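Local atomic coordinates of Tat-secreted protein Rv2525c (Mycobacterium tuberculosis, PDB entry 4PMQ), a protein that may act as a peptidoglycan hydrolase with glycosidase activity, and shows esterase activity toward p-nitrophenyl esters in vitro. Residues D9-V14 with I29-D34; D75-A80 with K119-P124. One frame throughout, in Å; residues are numbered along the deposited sequence.

Contact 1: D9-V14 with I29-D34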
loop_
_atom_site.group_PDB
_atom_site.type_symbol
_atom_site.label_atom_id
_atom_site.label_comp_id
_atom_site.label_asym_id
_atom_site.label_seq_id
_atom_site.Cartn_x
_atom_site.Cartn_y
_atom_site.Cartn_z
ATOM N N ASP A 9 -6.714 3.960 -4.977
ATOM C CA ASP A 9 -6.777 3.099 -3.796
ATOM C C ASP A 9 -8.097 3.390 -3.069
ATOM O O ASP A 9 -8.600 4.513 -3.118
ATOM C CB ASP A 9 -5.547 3.217 -2.888
ATOM C CG ASP A 9 -5.497 4.496 -2.084
ATOM O OD1 ASP A 9 -6.230 4.586 -1.073
ATOM O OD2 ASP A 9 -4.727 5.397 -2.462
ATOM N N TYR A 10 -8.684 2.364 -2.442
ATOM C CA TYR A 10 -10.005 2.497 -1.814
ATOM C C TYR A 10 -10.251 1.350 -0.883
ATOM O O TYR A 10 -9.830 0.229 -1.185
ATOM C CB TYR A 10 -11.118 2.530 -2.884
ATOM C CG TYR A 10 -10.872 1.612 -4.066
ATOM C CD1 TYR A 10 -10.075 2.019 -5.134
ATOM C CD2 TYR A 10 -11.452 0.343 -4.127
ATOM C CE1 TYR A 10 -9.846 1.188 -6.226
ATOM C CE2 TYR A 10 -11.253 -0.492 -5.235
ATOM C CZ TYR A 10 -10.433 -0.065 -6.272
ATOM O OH TYR A 10 -10.182 -0.835 -7.372
ATOM N N ALA A 11 -10.948 1.622 0.221
ATOM C CA ALA A 11 -11.264 0.599 1.222
ATOM C C ALA A 11 -12.757 0.308 1.329
ATOM O O ALA A 11 -13.110 -0.764 1.845
ATOM C CB ALA A 11 -10.759 1.058 2.588
ATOM N N ALA A 12 -13.639 1.253 0.921
ATOM C CA ALA A 12 -15.075 1.138 1.192
ATOM C C ALA A 12 -15.832 0.121 0.347
ATOM O O ALA A 12 -16.947 -0.236 0.704
ATOM C CB ALA A 12 -15.763 2.494 1.072
ATOM N N GLY A 13 -15.244 -0.352 -0.743
ATOM C CA GLY A 13 -15.951 -1.287 -1.604
ATOM C C GLY A 13 -15.109 -1.774 -2.759
ATOM O O GLY A 13 -13.934 -1.413 -2.889
ATOM N N VAL A 14 -15.698 -2.654 -3.563
ATOM C CA VAL A 14 -15.031 -3.231 -4.726
ATOM C C VAL A 14 -15.577 -2.525 -5.950
ATOM O O VAL A 14 -16.788 -2.453 -6.112
ATOM C CB VAL A 14 -15.241 -4.768 -4.801
ATOM C CG1 VAL A 14 -14.634 -5.346 -6.073
ATOM C CG2 VAL A 14 -14.659 -5.457 -3.562
ATOM N N ILE A 29 -4.309 0.131 -6.382
ATOM C CA ILE A 29 -3.475 -0.357 -5.267
ATOM C C ILE A 29 -4.492 -0.908 -4.308
ATOM O O ILE A 29 -5.348 -0.147 -3.840
ATOM C CB ILE A 29 -2.571 0.741 -4.604
ATOM C CG1 ILE A 29 -1.675 1.459 -5.640
ATOM C CG2 ILE A 29 -1.723 0.086 -3.500
ATOM C CD1 ILE A 29 -1.125 2.758 -5.194
ATOM N N ARG A 30 -4.437 -2.212 -4.043
ATOM C CA ARG A 30 -5.475 -2.906 -3.313
ATOM C C ARG A 30 -4.974 -3.618 -2.058
ATOM O O ARG A 30 -3.840 -4.106 -1.999
ATOM C CB ARG A 30 -6.145 -3.908 -4.287
ATOM C CG ARG A 30 -6.826 -3.207 -5.493
ATOM C CD ARG A 30 -8.024 -2.366 -5.062
ATOM N NE ARG A 30 -9.073 -3.276 -4.623
ATOM C CZ ARG A 30 -9.469 -3.449 -3.365
ATOM N NH1 ARG A 30 -8.956 -2.699 -2.386
ATOM N NH2 ARG A 30 -10.387 -4.370 -3.076
ATOM N N TYR A 31 -5.865 -3.701 -1.046
ATOM C CA TYR A 31 -5.522 -4.239 0.248
ATOM C C TYR A 31 -5.441 -5.739 0.302
ATOM O O TYR A 31 -6.418 -6.441 -0.003
ATOM C CB TYR A 31 -6.572 -3.800 1.274
ATOM C CG TYR A 31 -6.545 -2.320 1.529
ATOM C CD1 TYR A 31 -5.563 -1.753 2.341
ATOM C CD2 TYR A 31 -7.483 -1.473 0.941
ATOM C CE1 TYR A 31 -5.539 -0.391 2.603
ATOM C CE2 TYR A 31 -7.463 -0.098 1.188
ATOM C CZ TYR A 31 -6.490 0.433 2.028
ATOM O OH TYR A 31 -6.446 1.779 2.302
ATOM N N VAL A 32 -4.316 -6.216 0.834
ATOM C CA VAL A 32 -4.143 -7.636 1.131
ATOM C C VAL A 32 -4.204 -7.768 2.675
ATOM O O VAL A 32 -3.342 -8.367 3.311
ATOM C CB VAL A 32 -2.874 -8.248 0.484
ATOM C CG1 VAL A 32 -3.032 -8.308 -1.038
ATOM C CG2 VAL A 32 -1.591 -7.484 0.870
ATOM N N SER A 33 -5.266 -7.187 3.260
ATOM C CA SER A 33 -5.496 -7.136 4.709
ATOM C C SER A 33 -6.914 -7.485 5.093
ATOM O O SER A 33 -7.847 -7.312 4.314
ATOM C CB SER A 33 -5.238 -5.725 5.222
ATOM O OG SER A 33 -3.950 -5.284 4.878
ATOM N N ASP A 34 -7.079 -7.939 6.335
ATOM C CA ASP A 34 -8.385 -8.224 6.909
ATOM C C ASP A 34 -9.049 -6.924 7.322
ATOM O O ASP A 34 -8.389 -5.879 7.408
ATOM C CB ASP A 34 -8.229 -9.137 8.135
ATOM C CG ASP A 34 -7.718 -10.528 7.785
ATOM O OD1 ASP A 34 -8.365 -11.214 6.963
ATOM O OD2 ASP A 34 -6.673 -10.920 8.325
HETATM O O HOH W 1 -7.845 3.365 0.735
HETATM O O HOH W 2 -7.164 -0.105 -2.039
#

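Contact 2: D75-A80 with K119-P124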
loop_
_atom_site.group_PDB
_atom_site.type_symbol
_atom_site.label_atom_id
_atom_site.label_comp_id
_atom_site.label_asym_id
_atom_site.label_seq_id
_atom_site.Cartn_x
_atom_site.Cartn_y
_atom_site.Cartn_z
ATOM N N ASP A 75 -0.404 -0.754 12.753
ATOM C CA ASP A 75 0.288 -2.030 12.672
ATOM C C ASP A 75 1.707 -1.991 13.210
ATOM O O ASP A 75 2.151 -2.974 13.814
ATOM C CB ASP A 75 0.326 -2.545 11.223
ATOM C CG ASP A 75 -1.051 -2.703 10.605
ATOM O OD1 ASP A 75 -1.985 -3.098 11.334
ATOM O OD2 ASP A 75 -1.176 -2.478 9.388
ATOM N N TRP A 76 2.430 -0.876 12.970
ATOM C CA TRP A 76 3.857 -0.813 13.332
ATOM C C TRP A 76 4.122 -0.596 14.844
ATOM O O TRP A 76 5.267 -0.728 15.268
ATOM C CB TRP A 76 4.511 0.322 12.522
ATOM C CG TRP A 76 3.838 1.646 12.707
ATOM C CD1 TRP A 76 2.824 2.180 11.956
ATOM C CD2 TRP A 76 4.164 2.620 13.699
ATOM N NE1 TRP A 76 2.516 3.445 12.418
ATOM C CE2 TRP A 76 3.330 3.738 13.483
ATOM C CE3 TRP A 76 5.102 2.665 14.745
ATOM C CZ2 TRP A 76 3.438 4.902 14.250
ATOM C CZ3 TRP A 76 5.211 3.823 15.488
ATOM C CH2 TRP A 76 4.361 4.906 15.262
ATOM N N LEU A 77 3.091 -0.313 15.651
ATOM C CA LEU A 77 3.336 -0.067 17.075
ATOM C C LEU A 77 4.008 -1.247 17.777
ATOM O O LEU A 77 4.865 -1.016 18.634
ATOM C CB LEU A 77 2.048 0.317 17.813
ATOM C CG LEU A 77 1.435 1.661 17.388
ATOM C CD1 LEU A 77 0.085 1.862 18.071
ATOM C CD2 LEU A 77 2.376 2.837 17.740
ATOM N N GLY A 78 3.630 -2.471 17.406
ATOM C CA GLY A 78 4.169 -3.697 18.004
ATOM C C GLY A 78 5.536 -4.148 17.517
ATOM O O GLY A 78 5.999 -5.233 17.896
ATOM N N GLY A 79 6.199 -3.324 16.692
ATOM C CA GLY A 79 7.547 -3.602 16.215
ATOM C C GLY A 79 7.719 -4.961 15.551
ATOM O O GLY A 79 6.904 -5.354 14.714
ATOM N N ALA A 80 8.795 -5.691 15.935
ATOM C CA ALA A 80 9.168 -6.958 15.283
ATOM C C ALA A 80 8.080 -8.022 15.388
ATOM O O ALA A 80 7.742 -8.656 14.370
ATOM C CB ALA A 80 10.472 -7.475 15.848
ATOM N N LYS A 119 12.920 4.599 14.739
ATOM C CA LYS A 119 14.026 3.740 15.177
ATOM C C LYS A 119 13.580 2.641 16.143
ATOM O O LYS A 119 14.077 1.505 16.065
ATOM C CB LYS A 119 15.133 4.582 15.822
ATOM C CG LYS A 119 16.415 3.816 16.125
ATOM C CD LYS A 119 17.255 3.521 14.853
ATOM C CE LYS A 119 18.176 2.324 15.007
ATOM N NZ LYS A 119 19.061 2.430 16.201
ATOM N N ASN A 120 12.692 2.975 17.071
ATOM C CA ASN A 120 12.316 1.996 18.091
ATOM C C ASN A 120 11.230 1.015 17.670
ATOM O O ASN A 120 11.185 -0.099 18.222
ATOM C CB ASN A 120 11.876 2.713 19.356
ATOM C CG ASN A 120 12.988 3.480 20.055
ATOM O OD1 ASN A 120 14.170 3.128 19.943
ATOM N ND2 ASN A 120 12.606 4.459 20.913
ATOM N N GLN A 121 10.324 1.430 16.776
ATOM C CA GLN A 121 9.184 0.570 16.412
ATOM C C GLN A 121 9.117 0.251 14.907
ATOM O O GLN A 121 8.947 -0.915 14.519
ATOM C CB GLN A 121 7.877 1.252 16.857
ATOM C CG GLN A 121 7.782 1.372 18.412
ATOM C CD GLN A 121 6.662 2.270 18.902
ATOM O OE1 GLN A 121 6.803 3.500 18.949
ATOM N NE2 GLN A 121 5.546 1.677 19.362
ATOM N N ILE A 122 9.213 1.272 14.052
ATOM C CA ILE A 122 9.050 1.046 12.596
ATOM C C ILE A 122 10.210 0.218 12.005
ATOM O O ILE A 122 9.941 -0.644 11.180
ATOM C CB ILE A 122 8.860 2.384 11.839
ATOM C CG1 ILE A 122 7.563 3.046 12.341
ATOM C CG2 ILE A 122 8.802 2.119 10.309
ATOM C CD1 ILE A 122 7.394 4.522 11.866
ATOM N N VAL A 123 11.459 0.460 12.436
ATOM C CA VAL A 123 12.601 -0.307 11.925
ATOM C C VAL A 123 12.362 -1.828 12.246
ATOM O O VAL A 123 12.302 -2.614 11.293
ATOM C CB VAL A 123 13.954 0.231 12.463
ATOM C CG1 VAL A 123 15.088 -0.765 12.235
ATOM C CG2 VAL A 123 14.284 1.574 11.803
ATOM N N PRO A 124 12.119 -2.268 13.503
ATOM C CA PRO A 124 11.904 -3.718 13.689
ATOM C C PRO A 124 10.662 -4.196 12.924
ATOM O O PRO A 124 10.639 -5.343 12.459
ATOM C CB PRO A 124 11.762 -3.894 15.196
ATOM C CG PRO A 124 11.647 -2.533 15.778
ATOM C CD PRO A 124 12.199 -1.548 14.794
#

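Contact 1: D9-V14 with I29-D34
Ile-29, near the end of strand 27-31, lies beside Asp-9, the last residue of strand 6-9, and its carbonyl O comes within 3.5 Å of Asp-9 CB. Beyond this point the two chains diverge and water fills in: one molecule donates to Ile-29 O at 2.6 Å and accepts from Tyr-10 N at 2.9 Å, and also accepts from Arg-30 NH1 at 3.2 Å. The side chain of Arg-30, bent at chi2 (-67°) and chi3 (-69°), doubles back against the Tyr-10 ring. Its CD stands 3.5 Å from Tyr-10 CZ, while Tyr-10 CE2 sits over one face of the guanidinium, toward its rim, with the two planes 25° apart. A salt bridge from NE to Glu-51 and a bond from NH2 to Gly-44 O fix the group's rotation. Tyr-31 presents a ring edge to the backbone, CE2 lying 3.4 Å from Tyr-10 O, and the same CE2 meets Ala-11 CB at 3.8 Å. Its hydroxyl donates to a second water at 2.6 Å, which in turn donates to Asp-9 OD1; Asp-9 OD2 is held by Asn-195 and Gln-179. Glycerol and L-tartrate, probably from the crystallisation liquor, also bond to Tyr-31 OH. Two parallel strands joined by a helix, ending beside bound small molecules that may mark a pocket, are consistent with the C-terminal rim of a TIM-barrel-like domain, where such glycoside hydrolases usually keep their active site.

Contact 2: D75-A80 with K119-P124
Gln-121, Trp-76 and Pro-124 carry most of the packing of the turn around 75-78 and the first part of helix 79-96 against helix 115-133 in the TIM-barrel-like domain. The Trp-76 indole is layered between aliphatic groups: Ile-122 CG1 lies 3.3 Å above one face and Leu-77 CD2 covers the opposite one, both toward the rim. Ile-122 CD1 adds a CH-pi contact, 4.2 Å from the centroid of the six-membered ring and 12° off its normal. At the ring edge, Gln-121 CB lies in plane, 3.8 Å from Trp-76 CE3. The indole NE1 bonds to Asp-111, which fixes the polar end of the ring. Pro-124 packs on Ala-80, its CB 3.9 Å from Ala-80 CB. Close approach of the backbones is evident at Gly-79, whose CA makes a C-H...O contact of 3.5 Å with Gln-121 O. Gln-121 is extended beyond CG (chi2 168°), which carries its amide across the Trp-76 edge to the backbone of Leu-77. There NE2 donates to Leu-77 O at 2.9 Å, meeting a lone pair in the carbonyl plane with an N-H...O angle of 157°, although the oxygen lies somewhat out of the plane of the Gln-121 amide.

How the contacts relate
From the N terminus, strand 6-9 runs into the loop of contact 1, and the chain returns through helix 17-22 to strand 27-31, so this contact closes a beta-alpha-beta crossover between parallel neighbours. Strand 61-66 follows on the far side of strand 27-31 before contact 2 opens. The chain then passes through helix 79-96 and strand 105-108 to helix 115-133, where contact 2 closes a longer excursion joining successive outer helices. The contacts are in series, neither nested nor crossed, and do not touch. Contact 1 joins the end of strand 6-9 and the loop after it to the end of strand 27-31, largely through waters and side chains; contact 2 ties helices of the surrounding layer.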